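Local coordinates for uncharacterized protein (Methanosarcina mazei, PDB 3R6A) that is of unknown function but belongs to the glyoxalase/bleomycin resistance protein/dioxygenase superfamily, at residues B[92-97]-B[101-106]. Sequence-based numbering, arbitrary orientation.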
# COMPACT_ATOMS: atom_id res chain seq x y z
N ARG B 92 7.55 17.93 -0.04
CA ARG B 92 6.37 18.65 0.45
C ARG B 92 6.37 18.63 1.96
O ARG B 92 6.55 17.58 2.56
CB ARG B 92 5.07 18.00 -0.02
CG ARG B 92 4.76 18.11 -1.49
CD ARG B 92 3.34 17.62 -1.73
NE ARG B 92 2.36 18.43 -1.00
CZ ARG B 92 2.16 19.73 -1.21
NH1 ARG B 92 2.87 20.38 -2.12
NH2 ARG B 92 1.24 20.38 -0.51
N GLY B 93 6.14 19.79 2.58
CA GLY B 93 6.10 19.84 4.04
C GLY B 93 7.45 19.74 4.71
O GLY B 93 8.49 19.90 4.05
N PRO B 94 7.49 19.47 6.03
CA PRO B 94 6.35 19.26 6.93
C PRO B 94 5.31 20.39 6.90
O PRO B 94 5.66 21.57 6.88
CB PRO B 94 7.00 19.14 8.30
CG PRO B 94 8.35 18.56 7.98
CD PRO B 94 8.76 19.35 6.76
N SER B 95 4.04 20.01 6.91
CA SER B 95 2.95 20.98 6.89
C SER B 95 1.88 20.56 7.87
O SER B 95 1.62 19.37 8.04
CB SER B 95 2.34 21.06 5.49
OG SER B 95 3.29 21.47 4.53
N LYS B 96 1.25 21.54 8.50
CA LYS B 96 0.19 21.25 9.45
C LYS B 96 -1.09 20.92 8.69
O LYS B 96 -1.43 21.57 7.69
CB LYS B 96 -0.04 22.46 10.36
CG LYS B 96 1.18 22.81 11.22
CD LYS B 96 0.95 24.06 12.06
CE LYS B 96 -0.14 23.86 13.10
NZ LYS B 96 -0.30 25.05 13.98
N VAL B 97 -1.79 19.89 9.15
CA VAL B 97 -3.06 19.49 8.55
C VAL B 97 -4.02 19.24 9.71
O VAL B 97 -3.60 19.10 10.85
CB VAL B 97 -2.90 18.20 7.69
CG1 VAL B 97 -2.02 18.51 6.47
CG2 VAL B 97 -2.28 17.08 8.51
N ARG B 101 0.35 16.55 11.13
CA ARG B 101 1.34 17.10 10.21
C ARG B 101 1.74 16.03 9.19
O ARG B 101 1.81 14.86 9.53
CB ARG B 101 2.60 17.53 10.96
CG ARG B 101 2.41 18.63 11.97
CD ARG B 101 3.62 18.69 12.90
NE ARG B 101 4.86 18.99 12.18
CZ ARG B 101 6.06 18.53 12.52
NH1 ARG B 101 6.19 17.73 13.57
NH2 ARG B 101 7.13 18.87 11.82
N ASN B 102 1.99 16.44 7.96
CA ASN B 102 2.41 15.49 6.93
C ASN B 102 3.56 16.06 6.13
O ASN B 102 3.88 17.25 6.22
CB ASN B 102 1.29 15.18 5.92
CG ASN B 102 -0.05 14.89 6.56
OD1 ASN B 102 -0.13 14.30 7.63
ND2 ASN B 102 -1.11 15.29 5.87
N MSE B 103 4.19 15.19 5.34
CA MSE B 103 5.26 15.57 4.43
C MSE B 103 5.33 14.46 3.39
O MSE B 103 4.97 13.32 3.66
CB MSE B 103 6.61 15.71 5.15
CG MSE B 103 7.19 14.43 5.72
SE MSE B 103 8.95 14.76 6.46
CE MSE B 103 9.37 12.95 7.01
N THR B 104 5.75 14.82 2.19
CA THR B 104 5.87 13.85 1.11
C THR B 104 7.35 13.78 0.79
O THR B 104 8.02 14.80 0.69
CB THR B 104 5.04 14.26 -0.11
OG1 THR B 104 3.66 14.29 0.25
CG2 THR B 104 5.23 13.26 -1.25
N VAL B 105 7.85 12.56 0.63
CA VAL B 105 9.27 12.36 0.41
C VAL B 105 9.60 11.47 -0.77
O VAL B 105 8.91 10.48 -1.02
CB VAL B 105 9.89 11.71 1.66
CG1 VAL B 105 11.38 11.46 1.46
CG2 VAL B 105 9.65 12.59 2.88
N ARG B 106 10.65 11.82 -1.50
CA ARG B 106 11.10 11.00 -2.61
C ARG B 106 12.35 10.28 -2.12
O ARG B 106 13.39 10.90 -1.90
CB ARG B 106 11.45 11.83 -3.85
CG ARG B 106 11.93 10.97 -5.03
CD ARG B 106 12.31 11.82 -6.24
NE ARG B 106 12.63 11.01 -7.43
CZ ARG B 106 13.77 10.37 -7.63
NH1 ARG B 106 14.75 10.42 -6.73
NH2 ARG B 106 13.94 9.66 -8.73
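The carbonyl oxygen of N102 accepts a hydrogen bond from S95 N at 2.8 Å, nearly along the C=O axis (165° at the oxygen). A CA-H...O contact from P94, whose CA lies 3.3 Å from N102 O, supplements it. S95 O repays the bond, taking N102 N at 3.0 Å in the carbonyl plane, so that S95 and N102 form an antiparallel hydrogen-bonded pair. R92 and T104 make a second such pair, with T104 N 2.9 Å from R92 O. Between the two the register slips by one residue, which defines a beta bulge. Within it, G93 takes a positive phi (74°), and a cis peptide bond leads into P94. The hairpin thus illustrates how a bulge shifts the register while bonded pairs persist on either side of it.

R92 runs beside T104, the two CB atoms 3.7 Å apart. The prolyl ring has M103 alongside, its CG 4.1 Å from the selenium of this selenomethionine, while the guanidinium of R101 approaches it obliquely, NH2 3.5 Å from P94 CB. The R101 chain, bent at chi3 (62°), brings the guanidinium to this ring, and its NH2 makes a salt bridge with D77 of helix 76-84. Further along, both methyls of V97 pack against the end of the N102 side chain, the two side chains crossing at about a right angle.

The two strands form a beta hairpin at one edge of the mixed sheet of this glyoxalase-superfamily chain. Helix 76-84 covers P94, R101 and M103 through L76, K80 and L83, while strand 112-118 pairs with the other side of strand 100-106, bonding R101 to E117 and M103 to Y115.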